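PDB 6HVG: alternansucrase from Leuconostoc mesenteroides, which belongs to glycoside hydrolase family 70, a group of large multidomain enzymes, and carries cell-wall-binding-type repeats beside its catalytic region. Local coordinates for residues T449-K460 with A504-W515; F1187-N1195 with I1253-V1261. All coordinates share one frame; numbering follows the deposited sequence.

Contact 1. Residues T449-K460 with A504-W515; sequences TQANYLNFMSSK and AIDSFVKTQANW
The ring of Phe456 takes CB of Phe508 over one face, a CH-pi contact with CB 3.8 Å from the Phe456 ring centroid. CE of Met457 lies in plane at the edge of the same ring. The two phenylalanine rings meet obliquely. Tyr453 points its ring edge at the face of Phe508 in an edge-to-face pair, with centroids 5.9 Å apart and planes at 74°. CD1 of Ile505 is also near the plane of the Tyr453 ring, at its edge, and CG of Met457 covers one face. Phe508 is the knob in a knobs-into-holes contact, set among Thr449, Asn452, Tyr453 and Phe456. Its CG is anti to the backbone N, which directs the ring at helix 447-462. The axes of segments 449-460, on that helix, and 504-511, on helix 499-511, come within 10.7 Å, with N-to-C directions at 134°. Ile484 and Ile488 of helix 474-495 touch Tyr453. The methyl CE of Met457 lies 3.9 Å from CB of Ala504. Beyond the aromatic cluster, Asn452 ND2 donates to Gln512 OE1 at 3.2 Å. The bond is nearly straight, 172° at the hydrogen, and uses a lone pair in the carbonyl plane of Gln512. CG2 of Thr449 meets CH2 of Trp515 at 3.7 Å, while Thr449 OG1 hydrogen-bonds to OD1 of Asp446.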
loop_
_atom_site.group_PDB
_atom_site.type_symbol
_atom_site.label_atom_id
_atom_site.label_comp_id
_atom_site.label_asym_id
_atom_site.label_seq_id
_atom_site.Cartn_x
_atom_site.Cartn_y
_atom_site.Cartn_z
ATOM N N THR A 449 17.593 -24.628 -17.023
ATOM C CA THR A 449 16.223 -25.056 -16.914
ATOM C C THR A 449 16.108 -26.541 -17.191
ATOM O O THR A 449 15.394 -27.253 -16.498
ATOM C CB THR A 449 15.323 -24.309 -17.896
ATOM O OG1 THR A 449 15.494 -22.906 -17.735
ATOM C CG2 THR A 449 13.847 -24.642 -17.625
ATOM N N GLN A 450 16.802 -27.029 -18.208
ATOM C CA GLN A 450 16.761 -28.460 -18.512
ATOM C C GLN A 450 17.217 -29.273 -17.313
ATOM O O GLN A 450 16.588 -30.257 -16.967
ATOM C CB GLN A 450 17.632 -28.797 -19.734
ATOM C CG GLN A 450 17.603 -30.267 -20.132
ATOM C CD GLN A 450 18.045 -30.505 -21.545
ATOM O OE1 GLN A 450 18.477 -29.579 -22.236
ATOM N NE2 GLN A 450 18.000 -31.763 -21.986
ATOM N N ALA A 451 18.331 -28.868 -16.711
ATOM C CA ALA A 451 18.889 -29.596 -15.575
ATOM C C ALA A 451 17.947 -29.542 -14.379
ATOM O O ALA A 451 17.833 -30.519 -13.621
ATOM C CB ALA A 451 20.253 -29.053 -15.199
ATOM N N ASN A 452 17.284 -28.400 -14.202
ATOM C CA ASN A 452 16.346 -28.247 -13.089
ATOM C C ASN A 452 15.099 -29.107 -13.291
ATOM O O ASN A 452 14.638 -29.753 -12.351
ATOM C CB ASN A 452 15.960 -26.783 -12.886
ATOM C CG ASN A 452 17.086 -25.953 -12.298
ATOM O OD1 ASN A 452 18.030 -26.478 -11.734
ATOM N ND2 ASN A 452 16.973 -24.649 -12.410
ATOM N N TYR A 453 14.575 -29.126 -14.511
ATOM C CA TYR A 453 13.456 -29.986 -14.855
ATOM C C TYR A 453 13.788 -31.435 -14.543
ATOM O O TYR A 453 13.003 -32.114 -13.909
ATOM C CB TYR A 453 13.103 -29.850 -16.336
ATOM C CG TYR A 453 12.238 -30.967 -16.890
ATOM C CD1 TYR A 453 10.854 -30.924 -16.791
ATOM C CD2 TYR A 453 12.799 -32.049 -17.523
ATOM C CE1 TYR A 453 10.061 -31.938 -17.311
ATOM C CE2 TYR A 453 12.019 -33.076 -18.046
ATOM C CZ TYR A 453 10.654 -33.017 -17.946
ATOM O OH TYR A 453 9.916 -34.050 -18.468
ATOM N N LEU A 454 14.955 -31.898 -14.985
ATOM C CA LEU A 454 15.374 -33.281 -14.782
ATOM C C LEU A 454 15.481 -33.628 -13.315
ATOM O O LEU A 454 14.954 -34.662 -12.895
ATOM C CB LEU A 454 16.724 -33.566 -15.448
ATOM C CG LEU A 454 16.702 -33.495 -16.967
ATOM C CD1 LEU A 454 18.121 -33.547 -17.484
ATOM C CD2 LEU A 454 15.885 -34.620 -17.598
ATOM N N ASN A 455 16.124 -32.760 -12.537
ATOM C CA ASN A 455 16.233 -32.977 -11.097
ATOM C C ASN A 455 14.859 -32.973 -10.392
ATOM O O ASN A 455 14.620 -33.777 -9.503
ATOM C CB ASN A 455 17.124 -31.925 -10.455
ATOM C CG ASN A 455 18.554 -32.042 -10.880
ATOM O OD1 ASN A 455 18.954 -33.020 -11.499
ATOM N ND2 ASN A 455 19.343 -31.051 -10.546
ATOM N N PHE A 456 13.967 -32.068 -10.785
ATOM C CA PHE A 456 12.640 -31.988 -10.184
ATOM C C PHE A 456 11.787 -33.241 -10.471
ATOM O O PHE A 456 11.196 -33.810 -9.557
ATOM C CB PHE A 456 11.930 -30.735 -10.678
ATOM C CG PHE A 456 10.573 -30.519 -10.085
ATOM C CD1 PHE A 456 10.436 -29.869 -8.875
ATOM C CD2 PHE A 456 9.427 -30.894 -10.773
ATOM C CE1 PHE A 456 9.181 -29.628 -8.339
ATOM C CE2 PHE A 456 8.170 -30.677 -10.237
ATOM C CZ PHE A 456 8.057 -30.060 -9.008
ATOM N N MET A 457 11.724 -33.663 -11.729
ATOM C CA MET A 457 10.936 -34.839 -12.111
ATOM C C MET A 457 11.498 -36.121 -11.509
ATOM O O MET A 457 10.729 -36.990 -11.092
ATOM C CB MET A 457 10.873 -34.998 -13.622
ATOM C CG MET A 457 10.143 -33.871 -14.331
ATOM S SD MET A 457 8.349 -33.938 -14.224
ATOM C CE MET A 457 8.053 -32.505 -13.226
ATOM N N SER A 458 12.828 -36.222 -11.459
ATOM C CA SER A 458 13.519 -37.296 -10.747
ATOM C C SER A 458 13.069 -37.473 -9.295
ATOM O O SER A 458 12.860 -38.604 -8.839
ATOM C CB SER A 458 15.023 -37.012 -10.716
ATOM O OG SER A 458 15.660 -37.530 -11.845
ATOM N N SER A 459 12.958 -36.366 -8.568
ATOM C CA SER A 459 12.595 -36.383 -7.160
ATOM C C SER A 459 11.195 -36.889 -6.938
ATOM O O SER A 459 10.837 -37.166 -5.792
ATOM C CB SER A 459 12.669 -34.989 -6.581
ATOM O OG SER A 459 13.966 -34.501 -6.760
ATOM N N LYS A 460 10.401 -36.968 -8.006
ATOM C CA LYS A 460 9.033 -37.400 -7.905
ATOM C C LYS A 460 8.813 -38.826 -8.328
ATOM O O LYS A 460 7.678 -39.231 -8.570
ATOM C CB LYS A 460 8.133 -36.451 -8.697
ATOM C CG LYS A 460 8.017 -35.071 -8.067
ATOM C CD LYS A 460 6.720 -34.382 -8.502
ATOM C CE LYS A 460 6.497 -33.015 -7.837
ATOM N NZ LYS A 460 5.096 -32.480 -7.938
ATOM N N ALA A 504 2.401 -31.622 -11.775
ATOM C CA ALA A 504 3.870 -31.679 -11.701
ATOM C C ALA A 504 4.531 -30.569 -12.538
ATOM O O ALA A 504 5.441 -29.893 -12.077
ATOM C CB ALA A 504 4.358 -33.041 -12.147
ATOM N N ILE A 505 4.040 -30.363 -13.753
ATOM C CA ILE A 505 4.546 -29.284 -14.593
ATOM C C ILE A 505 4.267 -27.928 -13.969
ATOM O O ILE A 505 5.180 -27.124 -13.804
ATOM C CB ILE A 505 3.990 -29.366 -16.039
ATOM C CG1 ILE A 505 4.505 -30.637 -16.731
ATOM C CG2 ILE A 505 4.374 -28.144 -16.858
ATOM C CD1 ILE A 505 6.015 -30.784 -16.799
ATOM N N ASP A 506 3.015 -27.701 -13.580
ATOM C CA ASP A 506 2.598 -26.432 -12.968
ATOM C C ASP A 506 3.490 -26.068 -11.784
ATOM O O ASP A 506 3.945 -24.923 -11.676
ATOM C CB ASP A 506 1.145 -26.497 -12.497
ATOM C CG ASP A 506 0.142 -26.336 -13.631
ATOM O OD1 ASP A 506 0.482 -25.735 -14.686
ATOM O OD2 ASP A 506 -1.012 -26.789 -13.439
ATOM N N SER A 507 3.742 -27.050 -10.915
ATOM C CA SER A 507 4.591 -26.863 -9.744
ATOM C C SER A 507 6.033 -26.554 -10.099
ATOM O O SER A 507 6.656 -25.691 -9.478
ATOM C CB SER A 507 4.550 -28.101 -8.833
ATOM O OG SER A 507 3.317 -28.174 -8.162
ATOM N N PHE A 508 6.568 -27.295 -11.068
ATOM C CA PHE A 508 7.934 -27.095 -11.493
ATOM C C PHE A 508 8.127 -25.705 -12.083
ATOM O O PHE A 508 9.141 -25.041 -11.822
ATOM C CB PHE A 508 8.364 -28.134 -12.512
ATOM C CG PHE A 508 9.574 -27.715 -13.279
ATOM C CD1 PHE A 508 10.792 -27.562 -12.641
ATOM C CD2 PHE A 508 9.471 -27.410 -14.617
ATOM C CE1 PHE A 508 11.893 -27.146 -13.339
ATOM C CE2 PHE A 508 10.561 -26.986 -15.318
ATOM C CZ PHE A 508 11.776 -26.861 -14.677
ATOM N N VAL A 509 7.148 -25.279 -12.873
ATOM C CA VAL A 509 7.215 -23.996 -13.556
ATOM C C VAL A 509 7.326 -22.834 -12.577
ATOM O O VAL A 509 8.053 -21.887 -12.841
ATOM C CB VAL A 509 5.998 -23.797 -14.489
ATOM C CG1 VAL A 509 5.890 -22.365 -14.980
ATOM C CG2 VAL A 509 6.091 -24.735 -15.679
ATOM N N LYS A 510 6.596 -22.896 -11.466
ATOM C CA LYS A 510 6.590 -21.820 -10.466
ATOM C C LYS A 510 7.919 -21.725 -9.704
ATOM O O LYS A 510 8.282 -20.680 -9.170
ATOM C CB LYS A 510 5.438 -22.029 -9.478
ATOM C CG LYS A 510 4.041 -21.849 -10.069
ATOM C CD LYS A 510 2.985 -22.284 -9.036
ATOM C CE LYS A 510 1.562 -22.251 -9.613
ATOM N NZ LYS A 510 0.519 -21.789 -8.636
ATOM N N THR A 511 8.646 -22.826 -9.681
ATOM C CA THR A 511 9.985 -22.899 -9.121
ATOM C C THR A 511 11.023 -22.000 -9.802
ATOM O O THR A 511 11.956 -21.532 -9.157
ATOM C CB THR A 511 10.467 -24.369 -9.222
ATOM O OG1 THR A 511 9.701 -25.166 -8.323
ATOM C CG2 THR A 511 11.927 -24.529 -8.856
ATOM N N GLN A 512 10.877 -21.783 -11.103
ATOM C CA GLN A 512 11.872 -21.066 -11.900
ATOM C C GLN A 512 11.661 -19.562 -11.880
ATOM O O GLN A 512 10.574 -19.076 -12.171
ATOM C CB GLN A 512 11.820 -21.538 -13.355
ATOM C CG GLN A 512 11.944 -23.034 -13.528
ATOM C CD GLN A 512 13.264 -23.524 -13.028
ATOM O OE1 GLN A 512 14.295 -23.308 -13.669
ATOM N NE2 GLN A 512 13.258 -24.176 -11.876
ATOM N N ALA A 513 12.727 -18.828 -11.580
ATOM C CA ALA A 513 12.678 -17.375 -11.436
ATOM C C ALA A 513 12.063 -16.673 -12.651
ATOM O O ALA A 513 11.301 -15.720 -12.496
ATOM C CB ALA A 513 14.067 -16.815 -11.137
ATOM N N ASN A 514 12.427 -17.110 -13.852
ATOM C CA ASN A 514 11.880 -16.511 -15.066
ATOM C C ASN A 514 10.378 -16.727 -15.216
ATOM O O ASN A 514 9.738 -16.050 -15.996
ATOM C CB ASN A 514 12.606 -17.063 -16.284
ATOM C CG ASN A 514 13.882 -16.325 -16.594
ATOM O OD1 ASN A 514 14.111 -15.237 -16.123
ATOM N ND2 ASN A 514 14.705 -16.913 -17.429
ATOM N N TRP A 515 9.836 -17.700 -14.487
ATOM C CA TRP A 515 8.424 -18.034 -14.542
ATOM C C TRP A 515 7.666 -17.744 -13.247
ATOM O O TRP A 515 6.595 -18.336 -12.982
ATOM C CB TRP A 515 8.280 -19.513 -14.928
ATOM C CG TRP A 515 8.904 -19.829 -16.260
ATOM C CD1 TRP A 515 9.101 -18.960 -17.302
ATOM C CD2 TRP A 515 9.414 -21.087 -16.696
ATOM N NE1 TRP A 515 9.691 -19.601 -18.347
ATOM C CE2 TRP A 515 9.881 -20.912 -18.009
ATOM C CE3 TRP A 515 9.513 -22.349 -16.109
ATOM C CZ2 TRP A 515 10.438 -21.935 -18.738
ATOM C CZ3 TRP A 515 10.072 -23.385 -16.858
ATOM C CH2 TRP A 515 10.528 -23.159 -18.148
#

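Contact 2. Residues F1187-N1195 with I1253-V1261; sequences FVNLLYVAN and ILHRGAYYV
Strand 1190-1197, outermost in a six-stranded antiparallel sheet, packs here against the loop that follows strand 1248-1252. Arg1256 of the loop grips Asn1195 OD1 end-on with NH1 and NH2, NH2 at 2.9 Å. Its NH1 also donates to Val1193 O at 2.9 Å, from above the carbonyl plane. Both acceptors lie at the guanidinium edge, near its plane, which should limit its rotation. The chain runs extended from CG to NE (chi2 170°) to bring the group there. Tyr1192 OH accepts from Leu1254 N at 3.0 Å and also bonds to Glu520. That carboxylate takes the backbone N of His1255, Arg1256 and Gly1257 as well, so it accepts from three successive N-H groups of the loop. At the other end, CD1 of Leu1190 meets CB of Ala1258 at 3.6 Å, and the Phe1187 ring packs on the same alanine. CG2 of Val1193 reaches CG2 of Val1261 at 4.0 Å. One water donates to both Leu1191 O and Ala1258 O, 2.6 Å from each, and bridges the two backbones. The arrangement is that of a loop packed along an outermost strand of an antiparallel sheet, fastened by an arginine to a backbone carbonyl and a side-chain amide.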
loop_
_atom_site.group_PDB
_atom_site.type_symbol
_atom_site.label_atom_id
_atom_site.label_comp_id
_atom_site.label_asym_id
_atom_site.label_seq_id
_atom_site.Cartn_x
_atom_site.Cartn_y
_atom_site.Cartn_z
ATOM N N PHE A 1187 12.689 -5.673 -16.650
ATOM C CA PHE A 1187 11.358 -5.880 -17.193
ATOM C C PHE A 1187 10.920 -4.657 -18.001
ATOM O O PHE A 1187 10.222 -3.788 -17.503
ATOM C CB PHE A 1187 10.388 -6.188 -16.071
ATOM C CG PHE A 1187 9.160 -6.948 -16.509
ATOM C CD1 PHE A 1187 8.322 -6.462 -17.509
ATOM C CD2 PHE A 1187 8.826 -8.142 -15.888
ATOM C CE1 PHE A 1187 7.179 -7.148 -17.866
ATOM C CE2 PHE A 1187 7.677 -8.815 -16.241
ATOM C CZ PHE A 1187 6.858 -8.321 -17.233
ATOM N N VAL A 1188 11.363 -4.601 -19.254
ATOM C CA VAL A 1188 11.017 -3.534 -20.167
ATOM C C VAL A 1188 10.590 -4.117 -21.507
ATOM O O VAL A 1188 11.284 -4.965 -22.069
ATOM C CB VAL A 1188 12.201 -2.583 -20.340
ATOM C CG1 VAL A 1188 11.849 -1.419 -21.254
ATOM C CG2 VAL A 1188 12.636 -2.055 -18.985
ATOM N N ASN A 1189 9.441 -3.666 -22.007
ATOM C CA ASN A 1189 8.879 -4.120 -23.272
ATOM C C ASN A 1189 8.917 -5.631 -23.476
ATOM O O ASN A 1189 9.212 -6.086 -24.570
ATOM C CB ASN A 1189 9.564 -3.413 -24.427
ATOM C CG ASN A 1189 9.357 -1.907 -24.391
ATOM O OD1 ASN A 1189 8.247 -1.418 -24.359
ATOM N ND2 ASN A 1189 10.430 -1.170 -24.435
ATOM N N LEU A 1190 8.599 -6.397 -22.430
ATOM C CA LEU A 1190 8.552 -7.873 -22.505
ATOM C C LEU A 1190 7.140 -8.398 -22.747
ATOM O O LEU A 1190 6.160 -7.775 -22.348
ATOM C CB LEU A 1190 9.060 -8.523 -21.213
ATOM C CG LEU A 1190 10.450 -8.108 -20.732
ATOM C CD1 LEU A 1190 10.822 -8.931 -19.511
ATOM C CD2 LEU A 1190 11.490 -8.276 -21.814
ATOM N N LEU A 1191 7.043 -9.549 -23.397
ATOM C CA LEU A 1191 5.748 -10.151 -23.647
ATOM C C LEU A 1191 5.303 -10.866 -22.380
ATOM O O LEU A 1191 6.090 -11.526 -21.688
ATOM C CB LEU A 1191 5.766 -11.101 -24.859
ATOM C CG LEU A 1191 6.130 -10.527 -26.238
ATOM C CD1 LEU A 1191 5.548 -11.389 -27.355
ATOM C CD2 LEU A 1191 5.690 -9.092 -26.437
ATOM N N TYR A 1192 4.015 -10.717 -22.089
ATOM C CA TYR A 1192 3.444 -11.153 -20.822
ATOM C C TYR A 1192 2.039 -11.627 -21.087
ATOM O O TYR A 1192 1.360 -11.076 -21.951
ATOM C CB TYR A 1192 3.403 -9.974 -19.857
ATOM C CG TYR A 1192 3.223 -10.329 -18.413
ATOM C CD1 TYR A 1192 4.299 -10.693 -17.639
ATOM C CD2 TYR A 1192 1.994 -10.234 -17.808
ATOM C CE1 TYR A 1192 4.148 -10.998 -16.300
ATOM C CE2 TYR A 1192 1.828 -10.537 -16.479
ATOM C CZ TYR A 1192 2.908 -10.917 -15.726
ATOM O OH TYR A 1192 2.737 -11.230 -14.390
ATOM N N VAL A 1193 1.625 -12.663 -20.361
ATOM C CA VAL A 1193 0.261 -13.154 -20.427
ATOM C C VAL A 1193 -0.502 -12.493 -19.300
ATOM O O VAL A 1193 -0.203 -12.708 -18.142
ATOM C CB VAL A 1193 0.190 -14.673 -20.242
ATOM C CG1 VAL A 1193 -1.248 -15.129 -20.100
ATOM C CG2 VAL A 1193 0.820 -15.371 -21.427
ATOM N N ALA A 1194 -1.485 -11.681 -19.660
ATOM C CA ALA A 1194 -2.336 -11.017 -18.692
ATOM C C ALA A 1194 -3.768 -11.502 -18.834
ATOM O O ALA A 1194 -4.125 -12.088 -19.844
ATOM C CB ALA A 1194 -2.273 -9.518 -18.901
ATOM N N ASN A 1195 -4.571 -11.275 -17.799
ATOM C CA ASN A 1195 -5.993 -11.572 -17.847
ATOM C C ASN A 1195 -6.769 -10.277 -18.095
ATOM O O ASN A 1195 -7.074 -9.553 -17.172
ATOM C CB ASN A 1195 -6.446 -12.267 -16.566
ATOM C CG ASN A 1195 -6.272 -13.760 -16.624
ATOM O OD1 ASN A 1195 -5.212 -14.266 -16.330
ATOM N ND2 ASN A 1195 -7.314 -14.475 -17.015
ATOM N N ILE A 1253 1.030 -6.861 -10.985
ATOM C CA ILE A 1253 1.846 -7.987 -11.387
ATOM C C ILE A 1253 1.150 -9.312 -11.066
ATOM O O ILE A 1253 0.596 -9.473 -9.985
ATOM C CB ILE A 1253 3.250 -7.954 -10.750
ATOM C CG1 ILE A 1253 3.186 -7.965 -9.230
ATOM C CG2 ILE A 1253 4.032 -6.770 -11.255
ATOM C CD1 ILE A 1253 4.541 -7.960 -8.560
ATOM N N LEU A 1254 1.183 -10.243 -12.018
ATOM C CA LEU A 1254 0.441 -11.499 -11.909
ATOM C C LEU A 1254 1.271 -12.713 -11.515
ATOM O O LEU A 1254 0.753 -13.837 -11.541
ATOM C CB LEU A 1254 -0.289 -11.795 -13.229
ATOM C CG LEU A 1254 -1.290 -10.726 -13.688
ATOM C CD1 LEU A 1254 -2.112 -11.225 -14.855
ATOM C CD2 LEU A 1254 -2.231 -10.326 -12.577
ATOM N N HIS A 1255 2.535 -12.489 -11.144
ATOM C CA HIS A 1255 3.413 -13.555 -10.614
ATOM C C HIS A 1255 3.728 -14.673 -11.632
ATOM O O HIS A 1255 3.930 -15.838 -11.273
ATOM C CB HIS A 1255 2.803 -14.173 -9.341
ATOM C CG HIS A 1255 2.659 -13.213 -8.209
ATOM N ND1 HIS A 1255 2.337 -13.620 -6.933
ATOM C CD2 HIS A 1255 2.814 -11.872 -8.154
ATOM C CE1 HIS A 1255 2.282 -12.565 -6.142
ATOM N NE2 HIS A 1255 2.576 -11.494 -6.857
ATOM N N ARG A 1256 3.756 -14.310 -12.897
ATOM C CA ARG A 1256 3.913 -15.293 -13.956
ATOM C C ARG A 1256 5.345 -15.371 -14.494
ATOM O O ARG A 1256 5.769 -16.439 -14.959
ATOM C CB ARG A 1256 2.926 -15.002 -15.084
ATOM C CG ARG A 1256 1.560 -15.540 -14.740
ATOM C CD ARG A 1256 0.478 -15.097 -15.696
ATOM N NE ARG A 1256 -0.791 -15.680 -15.283
ATOM C CZ ARG A 1256 -1.984 -15.323 -15.742
ATOM N NH1 ARG A 1256 -2.101 -14.366 -16.643
ATOM N NH2 ARG A 1256 -3.073 -15.930 -15.299
ATOM N N GLY A 1257 6.056 -14.244 -14.447
ATOM C CA GLY A 1257 7.456 -14.209 -14.783
ATOM C C GLY A 1257 7.743 -13.333 -15.986
ATOM O O GLY A 1257 6.863 -13.097 -16.825
ATOM N N ALA A 1258 8.979 -12.849 -16.065
ATOM C CA ALA A 1258 9.392 -12.020 -17.179
ATOM C C ALA A 1258 9.416 -12.794 -18.497
ATOM O O ALA A 1258 9.220 -12.211 -19.569
ATOM C CB ALA A 1258 10.762 -11.434 -16.905
ATOM N N TYR A 1259 9.677 -14.106 -18.429
ATOM C CA TYR A 1259 9.791 -14.923 -19.658
ATOM C C TYR A 1259 8.947 -16.188 -19.595
ATOM O O TYR A 1259 9.400 -17.261 -19.955
ATOM C CB TYR A 1259 11.260 -15.236 -19.950
ATOM C CG TYR A 1259 12.080 -13.984 -20.148
ATOM C CD1 TYR A 1259 11.942 -13.236 -21.305
ATOM C CD2 TYR A 1259 12.977 -13.533 -19.168
ATOM C CE1 TYR A 1259 12.668 -12.078 -21.495
ATOM C CE2 TYR A 1259 13.718 -12.373 -19.351
ATOM C CZ TYR A 1259 13.558 -11.649 -20.518
ATOM O OH TYR A 1259 14.279 -10.485 -20.715
ATOM N N TYR A 1260 7.714 -16.049 -19.119
ATOM C CA TYR A 1260 6.707 -17.105 -19.179
ATOM C C TYR A 1260 6.252 -17.281 -20.631
ATOM O O TYR A 1260 5.850 -18.371 -21.019
ATOM C CB TYR A 1260 5.532 -16.722 -18.278
ATOM C CG TYR A 1260 4.388 -17.703 -18.205
ATOM C CD1 TYR A 1260 4.551 -18.931 -17.607
ATOM C CD2 TYR A 1260 3.133 -17.378 -18.697
ATOM C CE1 TYR A 1260 3.508 -19.812 -17.520
ATOM C CE2 TYR A 1260 2.079 -18.261 -18.622
ATOM C CZ TYR A 1260 2.269 -19.473 -18.039
ATOM O OH TYR A 1260 1.216 -20.365 -17.965
ATOM N N VAL A 1261 6.308 -16.199 -21.409
ATOM C CA VAL A 1261 6.121 -16.260 -22.854
ATOM C C VAL A 1261 7.464 -16.650 -23.461
ATOM O O VAL A 1261 8.449 -15.939 -23.291
ATOM C CB VAL A 1261 5.692 -14.911 -23.446
ATOM C CG1 VAL A 1261 5.497 -15.023 -24.960
ATOM C CG2 VAL A 1261 4.409 -14.403 -22.796
HETATM O O HOH W 1 8.551 -12.150 -22.083
#

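Contacts 1 and 2 lie in series along the chain, both within the family 70 range, with centres about 19 Å apart. They touch where the end of 504-515 meets the loop 1253-1261. Asn514 O and Tyr1259 N are 3.1 Å apart, a probable hydrogen bond. CD1 of Trp515 packs on CA of Tyr1260 at 3.6 Å. Trp515 therefore serves both contacts: its ring meets Thr449 in contact 1 and the loop in contact 2. The helical pair is in this way joined to the edge of the six-stranded sheet. The calcium site of Glu575, Asp581, Asn625 and Asp1159 includes none of the residues of either contact.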